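Local coordinates for putative alpha/beta hydrolase fold protein (Candidatus Nitrososphaera gargensis, PDB 5A62) that is an alpha/beta hydrolase fold protein, probably a carboxylesterase that hydrolyses ester bonds with a serine nucleophile, at residues Lys92-Ser106 against Lys115-Phe129. Sequence-based numbering, arbitrary orientation. Where two conformers were deposited one is given.
Sequences KCTIIGHSIGGIISS and KVDAIIMINGSPKKF. With ACT (acetate ion), chain B.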
ATOM      1  N   LYS A  92      23.082  10.122 -17.886  1.00 30.82           N
ATOM      2  CA  LYS A  92      23.023  11.217 -16.862  1.00 27.44           C
ATOM      3  C   LYS A  92      21.969  12.217 -17.281  1.00 26.46           C
ATOM      4  O   LYS A  92      21.977  12.700 -18.400  1.00 29.47           O
ATOM      5  CB  LYS A  92      24.351  11.972 -16.671  1.00 32.05           C
ATOM      6  CG  LYS A  92      25.318  11.258 -15.724  1.00 34.04           C
ATOM      7  CD  LYS A  92      26.273  12.165 -14.948  1.00 40.81           C
ATOM      8  CE  LYS A  92      25.865  12.262 -13.474  1.00 41.85           C
ATOM      9  NZ  LYS A  92      26.493  13.408 -12.740  1.00 46.43           N
ATOM     10  N   CYS A  93      21.081  12.566 -16.357  1.00 17.85           N
ATOM     11  CA  CYS A  93      19.901  13.343 -16.718  1.00 15.04           C
ATOM     12  C   CYS A  93      19.520  14.224 -15.542  1.00 12.53           C
ATOM     13  O   CYS A  93      20.089  14.086 -14.432  1.00 14.31           O
ATOM     14  CB  CYS A  93      18.731  12.449 -17.075  1.00 14.17           C
ATOM     15  SG  CYS A  93      18.083  11.439 -15.703  1.00 16.53           S
ATOM     16  N   THR A  94      18.553  15.082 -15.749  1.00 10.94           N
ATOM     17  CA  THR A  94      17.904  15.808 -14.693  1.00 10.70           C
ATOM     18  C   THR A  94      16.441  15.360 -14.704  1.00 10.21           C
ATOM     19  O   THR A  94      15.823  15.301 -15.758  1.00 10.91           O
ATOM     20  CB  THR A  94      18.030  17.284 -14.873  1.00 12.18           C
ATOM     21  OG1 THR A  94      19.418  17.601 -14.590  1.00 13.27           O
ATOM     22  CG2 THR A  94      17.145  18.068 -13.925  1.00 12.21           C
ATOM     23  N   ILE A  95      15.849  15.148 -13.534  1.00  9.26           N
ATOM     24  CA  ILE A  95      14.447  14.705 -13.420  1.00  9.22           C
ATOM     25  C   ILE A  95      13.628  15.826 -12.783  1.00  9.77           C
ATOM     26  O   ILE A  95      14.011  16.350 -11.762  1.00 11.53           O
ATOM     27  CB  ILE A  95      14.367  13.458 -12.568  1.00  9.79           C
ATOM     28  CG1 ILE A  95      15.227  12.339 -13.135  1.00 10.31           C
ATOM     29  CG2 ILE A  95      12.941  12.980 -12.482  1.00 10.44           C
ATOM     30  CD1 ILE A  95      15.426  11.121 -12.212  1.00 12.38           C
ATOM     31  N   ILE A  96      12.529  16.116 -13.420  1.00  9.10           N
ATOM     32  CA  ILE A  96      11.554  17.118 -13.003  1.00  8.47           C
ATOM     33  C   ILE A  96      10.289  16.330 -12.617  1.00  8.57           C
ATOM     34  O   ILE A  96       9.661  15.759 -13.479  1.00  9.35           O
ATOM     35  CB  ILE A  96      11.246  18.163 -14.040  1.00  9.96           C
ATOM     36  CG1 ILE A  96      12.565  18.887 -14.412  1.00 11.83           C
ATOM     37  CG2 ILE A  96      10.199  19.110 -13.511  1.00 12.00           C
ATOM     38  CD1 ILE A  96      12.434  19.645 -15.691  1.00 13.98           C
ATOM     39  N   GLY A  97       9.968  16.342 -11.314  1.00  8.97           N
ATOM     40  CA  GLY A  97       8.830  15.562 -10.876  1.00  9.42           C
ATOM     41  C   GLY A  97       7.850  16.325 -10.063  1.00  9.57           C
ATOM     42  O   GLY A  97       8.248  17.085  -9.194  1.00 10.76           O
ATOM     43  N   HIS A  98       6.556  16.178 -10.342  1.00  9.69           N
ATOM     44  CA  HIS A  98       5.485  16.876  -9.653  1.00 10.36           C
ATOM     45  C   HIS A  98       4.809  15.885  -8.741  1.00 10.39           C
ATOM     46  O   HIS A  98       4.360  14.838  -9.153  1.00  9.05           O
ATOM     47  CB  HIS A  98       4.456  17.442 -10.661  1.00 11.94           C
ATOM     48  CG  HIS A  98       3.263  18.082 -10.043  1.00 14.32           C
ATOM     49  ND1 HIS A  98       2.036  18.073 -10.668  1.00 20.34           N
ATOM     50  CD2 HIS A  98       3.110  18.823  -8.951  1.00 15.33           C
ATOM     51  CE1 HIS A  98       1.161  18.732  -9.914  1.00 21.41           C
ATOM     52  NE2 HIS A  98       1.791  19.212  -8.866  1.00 17.47           N
ATOM     53  N   SER A  99       4.708  16.271  -7.468  1.00 10.29           N
ATOM     54  CA  SER A  99       4.009  15.495  -6.428  0.50 11.15           C
ATOM     55  C   SER A  99       4.632  14.110  -6.315  1.00 10.23           C
ATOM     56  O   SER A  99       5.780  13.968  -6.028  1.00 10.43           O
ATOM     57  CB  SER A  99       2.500  15.494  -6.644  0.50 11.95           C
ATOM     58  OG  SER A  99       1.873  15.296  -5.375  0.50 14.26           O
ATOM     59  N   ILE A 100       3.910  13.033  -6.569  1.00  9.27           N
ATOM     60  CA  ILE A 100       4.541  11.713  -6.562  1.00  8.71           C
ATOM     61  C   ILE A 100       5.746  11.621  -7.455  1.00  8.69           C
ATOM     62  O   ILE A 100       6.695  10.888  -7.167  1.00  8.99           O
ATOM     63  CB  ILE A 100       3.528  10.542  -6.867  1.00  8.05           C
ATOM     64  CG1 ILE A 100       4.053   9.201  -6.352  1.00  8.93           C
ATOM     65  CG2 ILE A 100       3.194  10.441  -8.338  1.00  8.50           C
ATOM     66  CD1 ILE A 100       3.111   8.034  -6.512  1.00  8.82           C
ATOM     67  N   GLY A 101       5.701  12.362  -8.536  1.00  9.51           N
ATOM     68  CA  GLY A 101       6.885  12.428  -9.464  1.00 11.85           C
ATOM     69  C   GLY A 101       8.105  12.923  -8.767  1.00 11.96           C
ATOM     70  O   GLY A 101       9.224  12.504  -9.050  1.00 11.99           O
ATOM     71  N   GLY A 102       7.953  13.814  -7.829  1.00 11.59           N
ATOM     72  CA  GLY A 102       9.031  14.357  -6.971  1.00 12.90           C
ATOM     73  C   GLY A 102       9.581  13.323  -6.030  1.00 11.50           C
ATOM     74  O   GLY A 102      10.793  13.139  -5.855  1.00 11.55           O
ATOM     75  N   ILE A 103       8.695  12.532  -5.420  0.50 11.15           N
ATOM     76  CA  ILE A 103       9.093  11.468  -4.605  0.50 10.38           C
ATOM     77  C   ILE A 103       9.901  10.402  -5.393  0.50  9.31           C
ATOM     78  O   ILE A 103      10.972   9.919  -5.001  0.50  9.94           O
ATOM     79  CB  ILE A 103       7.837  10.824  -3.944  0.50 10.82           C
ATOM     80  CG1 ILE A 103       6.867  11.945  -3.498  0.50  9.57           C
ATOM     81  CG2 ILE A 103       8.420  10.005  -2.856  0.50 10.90           C
ATOM     82  CD1 ILE A 103       5.601  11.504  -2.752  0.50  8.85           C
ATOM     83  N   ILE A 104       9.345  10.023  -6.544  1.00  8.83           N
ATOM     84  CA  ILE A 104      10.006   9.091  -7.411  1.00  8.19           C
ATOM     85  C   ILE A 104      11.433   9.620  -7.768  1.00  7.86           C
ATOM     86  O   ILE A 104      12.364   8.840  -7.732  1.00  7.66           O
ATOM     87  CB  ILE A 104       9.162   8.849  -8.684  1.00  8.13           C
ATOM     88  CG1 ILE A 104       7.896   8.058  -8.285  1.00  8.41           C
ATOM     89  CG2 ILE A 104       9.983   8.143  -9.756  1.00  7.93           C
ATOM     90  CD1 ILE A 104       6.825   8.083  -9.365  1.00  8.94           C
ATOM     91  N   SER A 105      11.523  10.903  -8.141  1.00  7.89           N
ATOM     92  CA  SER A 105      12.822  11.451  -8.518  1.00  8.51           C
ATOM     93  C   SER A 105      13.801  11.328  -7.390  1.00  9.09           C
ATOM     94  O   SER A 105      14.988  11.029  -7.634  1.00  9.20           O
ATOM     95  CB  SER A 105      12.738  12.889  -9.000  1.00  8.42           C
ATOM     96  OG  SER A 105      12.482  13.851  -7.990  1.00  9.37           O
ATOM     97  N   SER A 106      13.339  11.564  -6.149  1.00  8.04           N
ATOM     98  CA  SER A 106      14.231  11.503  -5.026  0.50  8.15           C
ATOM     99  C   SER A 106      14.736  10.091  -4.740  1.00  9.08           C
ATOM    100  O   SER A 106      15.926   9.869  -4.478  1.00  8.95           O
ATOM    101  CB  SER A 106      13.562  12.179  -3.833  0.50  7.89           C
ATOM    102  OG  SER A 106      12.543  11.375  -3.269  0.50  7.77           O
ATOM    103  N   LYS A 115      23.660   8.389 -12.065  1.00 20.76           N
ATOM    104  CA  LYS A 115      22.772   8.477 -13.200  1.00 21.81           C
ATOM    105  C   LYS A 115      22.054   9.826 -13.235  1.00 17.65           C
ATOM    106  O   LYS A 115      21.339  10.109 -14.191  1.00 21.02           O
ATOM    107  CB  LYS A 115      21.727   7.377 -13.095  1.00 23.97           C
ATOM    108  CG  LYS A 115      22.259   5.987 -12.864  1.00 30.95           C
ATOM    109  CD  LYS A 115      22.711   5.321 -14.127  1.00 37.40           C
ATOM    110  CE  LYS A 115      22.915   3.840 -13.834  1.00 43.26           C
ATOM    111  NZ  LYS A 115      24.120   3.356 -14.545  1.00 45.03           N
ATOM    112  N   VAL A 116      22.226  10.661 -12.220  1.00 15.37           N
ATOM    113  CA  VAL A 116      21.412  11.879 -12.105  0.50 15.04           C
ATOM    114  C   VAL A 116      22.287  13.058 -11.746  1.00 15.55           C
ATOM    115  O   VAL A 116      23.030  12.992 -10.747  1.00 20.65           O
ATOM    116  CB  VAL A 116      20.287  11.722 -11.047  0.50 16.11           C
ATOM    117  CG1 VAL A 116      20.845  11.679  -9.618  0.50 17.61           C
ATOM    118  CG2 VAL A 116      19.171  12.738 -11.272  0.50 17.19           C
ATOM    119  N   ASP A 117      22.188  14.098 -12.521  1.00 12.53           N
ATOM    120  CA  ASP A 117      22.835  15.351 -12.158  1.00 12.34           C
ATOM    121  C   ASP A 117      22.052  16.132 -11.111  1.00 12.05           C
ATOM    122  O   ASP A 117      22.630  16.796 -10.223  1.00 13.36           O
ATOM    123  CB  ASP A 117      23.062  16.224 -13.342  1.00 14.34           C
ATOM    124  CG  ASP A 117      24.093  15.673 -14.334  1.00 17.40           C
ATOM    125  OD1 ASP A 117      25.201  15.328 -13.899  1.00 20.26           O
ATOM    126  OD2 ASP A 117      23.799  15.633 -15.532  1.00 20.26           O
ATOM    127  N   ALA A 118      20.724  16.119 -11.241  1.00 11.34           N
ATOM    128  CA  ALA A 118      19.868  16.983 -10.465  1.00 10.39           C
ATOM    129  C   ALA A 118      18.464  16.456 -10.525  1.00 10.28           C
ATOM    130  O   ALA A 118      18.056  15.803 -11.480  1.00 11.15           O
ATOM    131  CB  ALA A 118      19.873  18.385 -10.981  1.00 11.05           C
ATOM    132  N   ILE A 119      17.752  16.778  -9.469  1.00  9.07           N
ATOM    133  CA  ILE A 119      16.305  16.611  -9.442  1.00  8.93           C
ATOM    134  C   ILE A 119      15.663  17.940  -9.073  1.00  8.58           C
ATOM    135  O   ILE A 119      16.193  18.725  -8.309  1.00  9.39           O
ATOM    136  CB  ILE A 119      15.826  15.532  -8.525  1.00  9.49           C
ATOM    137  CG1 ILE A 119      16.022  15.808  -7.058  1.00  9.84           C
ATOM    138  CG2 ILE A 119      16.431  14.219  -8.924  1.00  9.10           C
ATOM    139  CD1 ILE A 119      15.427  14.730  -6.155  1.00 10.51           C
ATOM    140  N   ILE A 120      14.457  18.138  -9.644  1.00  9.19           N
ATOM    141  CA  ILE A 120      13.636  19.331  -9.441  1.00  9.82           C
ATOM    142  C   ILE A 120      12.292  18.829  -9.031  1.00  9.16           C
ATOM    143  O   ILE A 120      11.563  18.297  -9.881  1.00 10.83           O
ATOM    144  CB  ILE A 120      13.572  20.243 -10.653  1.00 10.37           C
ATOM    145  CG1 ILE A 120      14.985  20.639 -11.053  1.00 11.84           C
ATOM    146  CG2 ILE A 120      12.719  21.486 -10.283  1.00 10.61           C
ATOM    147  CD1 ILE A 120      15.058  21.406 -12.358  1.00 12.95           C
ATOM    148  N   MET A 121      11.928  18.999  -7.783  1.00  9.86           N
ATOM    149  CA  MET A 121      10.674  18.482  -7.220  1.00  9.83           C
ATOM    150  C   MET A 121       9.670  19.614  -7.126  1.00 11.39           C
ATOM    151  O   MET A 121       9.966  20.626  -6.464  1.00 11.98           O
ATOM    152  CB  MET A 121      10.901  17.929  -5.832  1.00 10.41           C
ATOM    153  CG  MET A 121      11.882  16.772  -5.785  1.00 11.03           C
ATOM    154  SD  MET A 121      12.204  16.166  -4.137  1.00 13.37           S
ATOM    155  CE  MET A 121      13.190  17.514  -3.459  1.00 13.75           C
ATOM    156  N   ILE A 122       8.536  19.516  -7.776  1.00 10.12           N
ATOM    157  CA  ILE A 122       7.506  20.535  -7.794  1.00  9.54           C
ATOM    158  C   ILE A 122       6.391  19.986  -6.905  1.00 10.51           C
ATOM    159  O   ILE A 122       5.770  18.975  -7.219  1.00 11.30           O
ATOM    160  CB  ILE A 122       6.994  20.814  -9.169  1.00 11.41           C
ATOM    161  CG1 ILE A 122       8.146  21.184 -10.126  1.00 12.48           C
ATOM    162  CG2 ILE A 122       5.885  21.885  -9.083  1.00 13.19           C
ATOM    163  CD1 ILE A 122       7.736  21.384 -11.554  1.00 14.18           C
ATOM    164  N   ASN A 123       6.135  20.612  -5.736  1.00  9.63           N
ATOM    165  CA  ASN A 123       5.243  20.101  -4.711  1.00  9.30           C
ATOM    166  C   ASN A 123       5.449  18.623  -4.498  1.00  9.86           C
ATOM    167  O   ASN A 123       4.487  17.857  -4.493  1.00 10.77           O
ATOM    168  CB  ASN A 123       3.767  20.399  -5.103  1.00 10.53           C
ATOM    169  CG  ASN A 123       3.444  21.881  -5.086  1.00 12.51           C
ATOM    170  OD1 ASN A 123       4.036  22.652  -4.307  1.00 12.97           O
ATOM    171  ND2 ASN A 123       2.508  22.264  -5.947  1.00 14.80           N
ATOM    172  N   GLY A 124       6.669  18.280  -4.240  1.00 10.39           N
ATOM    173  CA  GLY A 124       7.089  16.957  -3.889  1.00 10.77           C
ATOM    174  C   GLY A 124       8.197  16.979  -2.887  1.00 11.05           C
ATOM    175  O   GLY A 124       8.766  18.037  -2.606  1.00 11.59           O
ATOM    176  N   SER A 125       8.471  15.856  -2.269  1.00 10.69           N
ATOM    177  CA  SER A 125       9.612  15.777  -1.374  1.00 10.46           C
ATOM    178  C   SER A 125      10.074  14.345  -1.242  1.00 10.85           C
ATOM    179  O   SER A 125       9.348  13.423  -1.632  1.00 11.97           O
ATOM    180  CB  SER A 125       9.194  16.287   0.004  1.00 12.52           C
ATOM    181  OG  SER A 125       8.629  15.280   0.836  1.00 12.03           O
ATOM    182  N   PRO A 126      11.214  14.106  -0.618  1.00  9.56           N
ATOM    183  CA  PRO A 126      11.681  12.764  -0.319  1.00 10.24           C
ATOM    184  C   PRO A 126      11.088  12.171   0.965  1.00 10.71           C
ATOM    185  O   PRO A 126      11.392  11.049   1.294  1.00 12.49           O
ATOM    186  CB  PRO A 126      13.189  12.949  -0.133  1.00 11.59           C
ATOM    187  CG  PRO A 126      13.334  14.378   0.216  1.00 14.36           C
ATOM    188  CD  PRO A 126      12.204  15.150  -0.304  1.00 10.89           C
ATOM    189  N   LYS A 127      10.266  12.896   1.699  1.00 11.60           N
ATOM    190  CA  LYS A 127       9.795  12.434   2.974  1.00 12.86           C
ATOM    191  C   LYS A 127       8.582  11.515   2.881  1.00 14.03           C
ATOM    192  O   LYS A 127       7.741  11.608   1.973  1.00 14.30           O
ATOM    193  CB  LYS A 127       9.433  13.647   3.831  1.00 15.21           C
ATOM    194  CG  LYS A 127      10.719  14.381   4.163  1.00 18.53           C
ATOM    195  CD  LYS A 127      10.732  15.117   5.479  1.00 23.09           C
ATOM    196  CE  LYS A 127      10.442  14.190   6.637  1.00 26.30           C
ATOM    197  NZ  LYS A 127      10.608  14.902   7.924  1.00 31.20           N
ATOM    198  N   LYS A 128       8.505  10.640   3.857  1.00 12.32           N
ATOM    199  CA  LYS A 128       7.274   9.933   4.121  1.00 13.24           C
ATOM    200  C   LYS A 128       6.226  10.896   4.607  1.00 13.05           C
ATOM    201  O   LYS A 128       6.502  11.917   5.271  1.00 14.65           O
ATOM    202  CB  LYS A 128       7.474   8.917   5.243  1.00 15.66           C
ATOM    203  CG  LYS A 128       8.037   7.632   4.883  1.00 20.26           C
ATOM    204  CD  LYS A 128       7.775   6.584   6.036  1.00 16.59           C
ATOM    205  CE  LYS A 128       6.451   5.814   6.131  1.00 18.84           C
ATOM    206  NZ  LYS A 128       5.922   5.189   4.854  1.00 18.60           N
ATOM    207  N   PHE A 129       4.983  10.578   4.339  1.00 11.42           N
ATOM    208  CA  PHE A 129       3.861  11.354   4.852  1.00 11.41           C
ATOM    209  C   PHE A 129       3.563  10.971   6.290  1.00 12.73           C
ATOM    210  O   PHE A 129       3.807   9.867   6.721  1.00 15.08           O
ATOM    211  CB  PHE A 129       2.608  11.124   4.024  1.00 11.83           C
ATOM    212  CG  PHE A 129       2.734  11.665   2.625  1.00 11.07           C
ATOM    213  CD1 PHE A 129       2.546  12.998   2.339  1.00 12.08           C
ATOM    214  CD2 PHE A 129       3.092  10.811   1.574  1.00 11.12           C
ATOM    215  CE1 PHE A 129       2.711  13.487   1.059  1.00 12.57           C
ATOM    216  CE2 PHE A 129       3.243  11.286   0.287  1.00 11.96           C
ATOM    217  CZ  PHE A 129       3.064  12.623   0.022  1.00 12.17           C
TER
HETATM  218  C   ACT B 484       0.469  12.974  -5.542  1.00 17.33           C
HETATM  219  O   ACT B 484      -0.723  13.351  -5.417  1.00 21.37           O
HETATM  220  OXT ACT B 484       0.934  12.865  -6.643  1.00 10.11           O
HETATM  221  CH3 ACT B 484       1.346  12.594  -4.317  1.00 19.36           C
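Gly97 and Ile122 join the parallel strands 93-98 and 118-122 at their C-terminal ends: Ile122 N gives Gly97 O a nearly straight bond of 2.8 Å (174° at the hydrogen), and Ile122 O takes Ser99 N at 2.9 Å. The same carbonyl lies in the plane of the His98 imidazole, at its CD2 edge. The chain turns sharply at Ser99, whose phi/psi of 58°/-118° is a strained pair, consistent with a nucleophile elbow, Gly97 and Gly101 completing the GxSxG pattern; Ser99 is thus probably the nucleophile, its OG hydrogen-bonded to His248 NE2. An acetate, probably from the crystallisation liquor, takes bonds from Ile100 N and Ile32 N, paired N-H groups that probably form the oxyanion hole, as in this fold. Packing is tightest at the glycines: Gly102, beside Met121 CB, faces Gly124 in the loop past the strand, and with no side chain on either their CA atoms stand 4.5 Å apart. Farther along helix 100-106, Ile119 CD1 reaches Ser105 OG and Ser106 CA, both at 3.6 Å, because CG1 lies between the backbone N and carbonyl carbon. Ser105 OG turns back onto Gly102 O (2.8 Å), which also accepts Ser106 N from the same face in this buried layer. On the other sheet face Ile96 and Ile120 lie side by side. The far end is less regular: the chain turns a corner at Asp117, whose N still bonds Cys93 O (2.8 Å), but buried Ala118 N has no partner, and Cys93 N reaches Lys115 O only weakly. On the solvent side, exposed Lys92 makes a short bridge, NZ meeting Asp117 OD1 at 2.6 Å from above the carboxylate plane, while OD2 bonds Tyr24. This beta-alpha-beta unit lies between strands 25-29 and 212-218, with helix 256-272 against Thr94, Ala118 and Ile120 and helix 222-234 beside Ser125 and Pro126.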